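Local coordinates for fibronectin type-III domain-containing protein (Caldanaerobacter subterraneus subsp. tengcongensis, PDB 7JGU) that is of unknown function but carries this fibronectin type III domain, here a mutant of a hyperstable domain whose surface salt bridges contribute to its thermal stability, at residues H20-T25 and T65-A70; L24-T29 and Y35-V40. One frame throughout, in Å; residues are numbered along the deposited sequence.

Contact 1: residues H20-T25 and T65-A70; sequences HTLLLT and TKYTFA. Unlike the reference sequence in segment 20-25: L23 (reference Arg), T25 (reference Arg).
L22 and L24 face Y67 and F69 across the gap between two sheets: strands 21-25 and 66-70 run in broadly the same direction, their axes 10.1 Å apart at closest approach and crossing at -32°, so the contact is made by side chains alone. F69 is its centre. L24 lies at about a right angle to the phenylalanine and sets CD2 over one face of the ring, displaced toward the rim, in a CH-pi contact: L24 CD2 is 4.2 Å from the F69 ring centroid and 3.8 Å from F69 CG. The other methyl, L24 CD1, reaches F69 CE2 at 4.0 Å, so both branches of the leucine are used. L22 shares the first torsion of L24, CG anti to the carbonyl carbon, but differs at the second (chi2 169° against 52°), and CD1 alone makes its contact. That methyl touches both aromatic residues, meeting F69 CE2 at the ring edge and lying 3.9 Å from Y67 CB, oblique to the tyrosine ring, whose hydroxyl is hydrogen-bonded to the backbone N of S62. These residues form part of the hydrophobic core of the beta-sandwich. Behind them, strand 21-25 is the middle strand of its sheet, between 11-15 and 55-58, whereas strand 66-75 lies between 34-41 and 78-88; L39 of strand 34-41 packs against both Y67 and F69.

Contact 2: residues L24-T29 and Y35-V40; sequences LTWSET and YEIYLV. Unlike the reference sequence in segment 24-29: T25 (reference Arg).
Aromatic packing dominates where W26 meets Y35. The indole turns an edge to the phenol, and W26 NE1 sits 3.2 Å above the plane of the Y35 ring, over its centre; the planes of the five-membered ring and the phenol are inclined at 53°. With chi1 at 54°, W26 CG lies between its own backbone N and carbonyl carbon, which turns the indole inward to the tyrosine. Among aliphatic contacts, W26 CH2 rests 3.9 Å from I37 CD1, and the L24 and I37 side chains meet tip to tip, L24 CD2 to I37 CG2 at 3.6 Å. The polar contacts gather at the phenol's far end: T29 N gives a weak, bent hydrogen bond to Y35 OH (3.2 Å, 128°), while T29 OG1 donates to S27 O at 3.0 Å from above the carbonyl plane, tying T29 back to the backbone of S27. A leucine in place of Y35 would probably leave the indole edge without its aromatic face and T29 N without its weakly bonded hydroxyl partner. The contact joins the chain leaving strand 21-25 to strand 34-41 of the facing sheet, with Y56 of strand 55-58 against W26 and I37, and L71 of strand 66-75 against W26.

Contacts 1 and 2 diverge from strand 21-25 and share L24, whose CD2 serves both F69 and I37. Their centres are about 10 Å apart. On the opposite sheet, strands 66-75 and 34-41 are antiparallel neighbours, linked directly by probable backbone hydrogen bonds from Y38 N to A70 O (2.8 Å) and from V40 N to T68 O (2.9 Å); F69 CB also packs 3.5 Å from Y38 O. Together the two contacts hold one strand, and the chain that continues from it, against two adjacent strands of the other sheet. Both are core packing in the interior of the fibronectin type III sandwich.

Contact 1: residues H20-T25 and T65-A70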
loop_
_atom_site.group_PDB
_atom_site.type_symbol
_atom_site.label_atom_id
_atom_site.label_comp_id
_atom_site.label_asym_id
_atom_site.label_seq_id
_atom_site.Cartn_x
_atom_site.Cartn_y
_atom_site.Cartn_z
ATOM N N HIS A 20 -5.068 10.699 11.071
ATOM C CA HIS A 20 -3.708 10.239 11.297
ATOM C C HIS A 20 -3.463 8.839 10.757
ATOM O O HIS A 20 -2.396 8.270 10.996
ATOM C CB HIS A 20 -3.412 10.253 12.791
ATOM C CG HIS A 20 -3.314 11.628 13.358
ATOM N ND1 HIS A 20 -4.403 12.315 13.846
ATOM C CD2 HIS A 20 -2.259 12.468 13.472
ATOM C CE1 HIS A 20 -4.015 13.508 14.266
ATOM N NE2 HIS A 20 -2.716 13.624 14.055
ATOM N N THR A 21 -4.424 8.274 10.045
ATOM C CA THR A 21 -4.353 6.884 9.629
ATOM C C THR A 21 -5.004 6.774 8.270
ATOM O O THR A 21 -5.981 7.460 7.981
ATOM C CB THR A 21 -5.157 5.996 10.601
ATOM O OG1 THR A 21 -4.845 6.332 11.960
ATOM C CG2 THR A 21 -4.880 4.532 10.353
ATOM N N LEU A 22 -4.469 5.873 7.448
ATOM C CA LEU A 22 -5.095 5.490 6.190
ATOM C C LEU A 22 -5.144 3.974 6.111
ATOM O O LEU A 22 -4.242 3.291 6.609
ATOM C CB LEU A 22 -4.320 6.039 4.987
ATOM C CG LEU A 22 -4.424 7.559 4.816
ATOM C CD1 LEU A 22 -3.417 8.046 3.771
ATOM C CD2 LEU A 22 -5.838 7.965 4.446
ATOM N N LEU A 23 -6.191 3.457 5.473
ATOM C CA LEU A 23 -6.373 2.023 5.283
ATOM C C LEU A 23 -6.095 1.689 3.834
ATOM O O LEU A 23 -6.783 2.166 2.933
ATOM C CB LEU A 23 -7.783 1.617 5.671
ATOM C CG LEU A 23 -8.114 0.146 5.412
ATOM C CD1 LEU A 23 -7.175 -0.785 6.149
ATOM C CD2 LEU A 23 -9.535 -0.145 5.845
ATOM N N LEU A 24 -5.057 0.929 3.614
ATOM C CA LEU A 24 -4.736 0.441 2.280
ATOM C C LEU A 24 -5.367 -0.927 2.079
ATOM O O LEU A 24 -5.324 -1.769 2.968
ATOM C CB LEU A 24 -3.220 0.288 2.152
ATOM C CG LEU A 24 -2.430 1.564 1.893
ATOM C CD1 LEU A 24 -2.746 2.664 2.892
ATOM C CD2 LEU A 24 -0.946 1.266 1.870
ATOM N N THR A 25 -5.922 -1.154 0.897
ATOM C CA THR A 25 -6.462 -2.463 0.582
ATOM C C THR A 25 -6.202 -2.770 -0.881
ATOM O O THR A 25 -6.002 -1.873 -1.705
ATOM C CB THR A 25 -7.955 -2.570 0.886
ATOM O OG1 THR A 25 -8.325 -3.952 0.872
ATOM C CG2 THR A 25 -8.763 -1.846 -0.153
ATOM N N THR A 65 -2.748 15.876 4.549
ATOM C CA THR A 65 -1.616 15.534 3.705
ATOM C C THR A 65 -2.052 14.496 2.688
ATOM O O THR A 65 -2.789 13.558 3.021
ATOM C CB THR A 65 -0.480 14.995 4.592
ATOM O OG1 THR A 65 -0.144 15.990 5.576
ATOM C CG2 THR A 65 0.759 14.645 3.763
ATOM N N LYS A 66 -1.601 14.671 1.448
ATOM C CA LYS A 66 -1.790 13.687 0.394
ATOM C C LYS A 66 -0.655 12.684 0.480
ATOM O O LYS A 66 0.524 13.051 0.424
ATOM C CB LYS A 66 -1.809 14.359 -0.974
ATOM C CG LYS A 66 -2.009 13.371 -2.111
ATOM C CD LYS A 66 -1.845 14.051 -3.456
ATOM C CE LYS A 66 -2.130 13.094 -4.594
ATOM N NZ LYS A 66 -3.595 12.872 -4.772
ATOM N N TYR A 67 -1.009 11.416 0.605
ATOM C CA TYR A 67 -0.053 10.331 0.681
ATOM C C TYR A 67 -0.216 9.436 -0.529
ATOM O O TYR A 67 -1.331 9.074 -0.905
ATOM C CB TYR A 67 -0.260 9.512 1.954
ATOM C CG TYR A 67 0.215 10.226 3.190
ATOM C CD1 TYR A 67 1.557 10.246 3.531
ATOM C CD2 TYR A 67 -0.671 10.893 4.009
ATOM C CE1 TYR A 67 2.000 10.898 4.660
ATOM C CE2 TYR A 67 -0.231 11.549 5.135
ATOM C CZ TYR A 67 1.097 11.554 5.453
ATOM O OH TYR A 67 1.522 12.216 6.581
ATOM N N THR A 68 0.905 9.042 -1.095
ATOM C CA THR A 68 0.949 8.091 -2.190
ATOM C C THR A 68 1.753 6.895 -1.734
ATOM O O THR A 68 2.829 7.053 -1.141
ATOM C CB THR A 68 1.561 8.719 -3.440
ATOM O OG1 THR A 68 0.789 9.867 -3.821
ATOM C CG2 THR A 68 1.571 7.727 -4.587
ATOM N N PHE A 69 1.241 5.708 -2.043
ATOM C CA PHE A 69 1.866 4.454 -1.663
ATOM C C PHE A 69 2.113 3.598 -2.887
ATOM O O PHE A 69 1.395 3.686 -3.867
ATOM C CB PHE A 69 0.991 3.683 -0.672
ATOM C CG PHE A 69 0.714 4.438 0.594
ATOM C CD1 PHE A 69 1.614 4.397 1.637
ATOM C CD2 PHE A 69 -0.414 5.235 0.722
ATOM C CE1 PHE A 69 1.384 5.115 2.798
ATOM C CE2 PHE A 69 -0.642 5.951 1.884
ATOM C CZ PHE A 69 0.248 5.879 2.915
ATOM N N ALA A 70 3.128 2.754 -2.793
ATOM C CA ALA A 70 3.466 1.772 -3.813
ATOM C C ALA A 70 3.364 0.387 -3.200
ATOM O O ALA A 70 3.716 0.181 -2.043
ATOM C CB ALA A 70 4.854 1.999 -4.384
#

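Contact 2: residues L24-T29 and Y35-V40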
loop_
_atom_site.group_PDB
_atom_site.type_symbol
_atom_site.label_atom_id
_atom_site.label_comp_id
_atom_site.label_asym_id
_atom_site.label_seq_id
_atom_site.Cartn_x
_atom_site.Cartn_y
_atom_site.Cartn_z
ATOM N N LEU A 24 -5.057 0.929 3.614
ATOM C CA LEU A 24 -4.736 0.441 2.280
ATOM C C LEU A 24 -5.367 -0.927 2.079
ATOM O O LEU A 24 -5.324 -1.769 2.968
ATOM C CB LEU A 24 -3.220 0.288 2.152
ATOM C CG LEU A 24 -2.430 1.564 1.893
ATOM C CD1 LEU A 24 -2.746 2.664 2.892
ATOM C CD2 LEU A 24 -0.946 1.266 1.870
ATOM N N THR A 25 -5.922 -1.154 0.897
ATOM C CA THR A 25 -6.462 -2.463 0.582
ATOM C C THR A 25 -6.202 -2.770 -0.881
ATOM O O THR A 25 -6.002 -1.873 -1.705
ATOM C CB THR A 25 -7.955 -2.570 0.886
ATOM O OG1 THR A 25 -8.325 -3.952 0.872
ATOM C CG2 THR A 25 -8.763 -1.846 -0.153
ATOM N N TRP A 26 -6.197 -4.056 -1.198
ATOM C CA TRP A 26 -5.904 -4.497 -2.552
ATOM C C TRP A 26 -6.511 -5.879 -2.753
ATOM O O TRP A 26 -6.924 -6.551 -1.810
ATOM C CB TRP A 26 -4.386 -4.506 -2.838
ATOM C CG TRP A 26 -3.624 -5.294 -1.833
ATOM C CD1 TRP A 26 -3.343 -6.626 -1.874
ATOM C CD2 TRP A 26 -3.063 -4.812 -0.603
ATOM N NE1 TRP A 26 -2.665 -6.996 -0.763
ATOM C CE2 TRP A 26 -2.456 -5.907 0.032
ATOM C CE3 TRP A 26 -3.023 -3.563 0.017
ATOM C CZ2 TRP A 26 -1.828 -5.808 1.253
ATOM C CZ3 TRP A 26 -2.383 -3.463 1.221
ATOM C CH2 TRP A 26 -1.811 -4.576 1.839
ATOM N N SER A 27 -6.514 -6.312 -4.004
ATOM C CA SER A 27 -7.130 -7.590 -4.319
ATOM C C SER A 27 -6.183 -8.751 -4.025
ATOM O O SER A 27 -4.966 -8.615 -4.031
ATOM C CB SER A 27 -7.513 -7.631 -5.790
ATOM O OG SER A 27 -6.344 -7.629 -6.591
ATOM N N GLU A 28 -6.774 -9.920 -3.805
ATOM C CA GLU A 28 -5.997 -11.145 -3.754
ATOM C C GLU A 28 -5.295 -11.300 -5.095
ATOM O O GLU A 28 -5.871 -11.025 -6.139
ATOM C CB GLU A 28 -6.933 -12.318 -3.506
ATOM C CG GLU A 28 -6.205 -13.595 -3.182
ATOM C CD GLU A 28 -7.123 -14.698 -2.688
ATOM O OE1 GLU A 28 -6.613 -15.800 -2.445
ATOM O OE2 GLU A 28 -8.344 -14.461 -2.542
ATOM N N THR A 29 -4.045 -11.734 -5.063
ATOM C CA THR A 29 -3.161 -11.695 -6.214
ATOM C C THR A 29 -2.584 -13.077 -6.488
ATOM O O THR A 29 -1.999 -13.696 -5.600
ATOM C CB THR A 29 -2.053 -10.681 -5.942
ATOM O OG1 THR A 29 -2.627 -9.391 -5.678
ATOM C CG2 THR A 29 -1.108 -10.569 -7.093
ATOM N N TYR A 35 2.917 -9.234 0.464
ATOM C CA TYR A 35 2.869 -7.937 -0.177
ATOM C C TYR A 35 3.761 -6.988 0.604
ATOM O O TYR A 35 3.898 -7.123 1.821
ATOM C CB TYR A 35 1.437 -7.394 -0.192
ATOM C CG TYR A 35 0.443 -8.329 -0.812
ATOM C CD1 TYR A 35 -0.192 -9.299 -0.053
ATOM C CD2 TYR A 35 0.161 -8.274 -2.158
ATOM C CE1 TYR A 35 -1.104 -10.188 -0.629
ATOM C CE2 TYR A 35 -0.749 -9.151 -2.737
ATOM C CZ TYR A 35 -1.372 -10.105 -1.973
ATOM O OH TYR A 35 -2.275 -10.983 -2.547
ATOM N N GLU A 36 4.350 -6.034 -0.105
ATOM C CA GLU A 36 5.201 -5.035 0.518
ATOM C C GLU A 36 4.739 -3.653 0.098
ATOM O O GLU A 36 4.452 -3.419 -1.075
ATOM C CB GLU A 36 6.669 -5.240 0.144
ATOM C CG GLU A 36 7.651 -4.540 1.060
ATOM C CD GLU A 36 9.053 -5.102 0.996
ATOM O OE1 GLU A 36 9.271 -6.156 0.356
ATOM O OE2 GLU A 36 9.949 -4.479 1.593
ATOM N N ILE A 37 4.646 -2.760 1.068
ATOM C CA ILE A 37 4.142 -1.415 0.888
ATOM C C ILE A 37 5.253 -0.421 1.137
ATOM O O ILE A 37 5.987 -0.526 2.123
ATOM C CB ILE A 37 3.012 -1.158 1.905
ATOM C CG1 ILE A 37 1.926 -2.224 1.800
ATOM C CG2 ILE A 37 2.489 0.261 1.769
ATOM C CD1 ILE A 37 1.047 -2.269 3.041
ATOM N N TYR A 38 5.292 0.597 0.290
ATOM C CA TYR A 38 6.238 1.697 0.373
ATOM C C TYR A 38 5.485 3.017 0.354
ATOM O O TYR A 38 4.444 3.144 -0.283
ATOM C CB TYR A 38 7.193 1.680 -0.819
ATOM C CG TYR A 38 7.994 0.405 -0.913
ATOM C CD1 TYR A 38 7.447 -0.728 -1.488
ATOM C CD2 TYR A 38 9.285 0.339 -0.421
ATOM C CE1 TYR A 38 8.167 -1.898 -1.566
ATOM C CE2 TYR A 38 10.028 -0.835 -0.504
ATOM C CZ TYR A 38 9.455 -1.947 -1.078
ATOM O OH TYR A 38 10.165 -3.115 -1.188
ATOM N N LEU A 39 6.049 4.004 1.033
ATOM C CA LEU A 39 5.622 5.384 0.929
ATOM C C LEU A 39 6.395 6.052 -0.195
ATOM O O LEU A 39 7.619 5.941 -0.271
ATOM C CB LEU A 39 5.930 6.094 2.244
ATOM C CG LEU A 39 5.612 7.580 2.253
ATOM C CD1 LEU A 39 4.122 7.780 2.181
ATOM C CD2 LEU A 39 6.179 8.245 3.492
ATOM N N VAL A 40 5.691 6.751 -1.062
ATOM C CA VAL A 40 6.318 7.541 -2.112
ATOM C C VAL A 40 6.588 8.913 -1.503
ATOM O O VAL A 40 5.660 9.669 -1.220
ATOM C CB VAL A 40 5.425 7.619 -3.353
ATOM C CG1 VAL A 40 6.139 8.330 -4.471
ATOM C CG2 VAL A 40 5.007 6.223 -3.785
#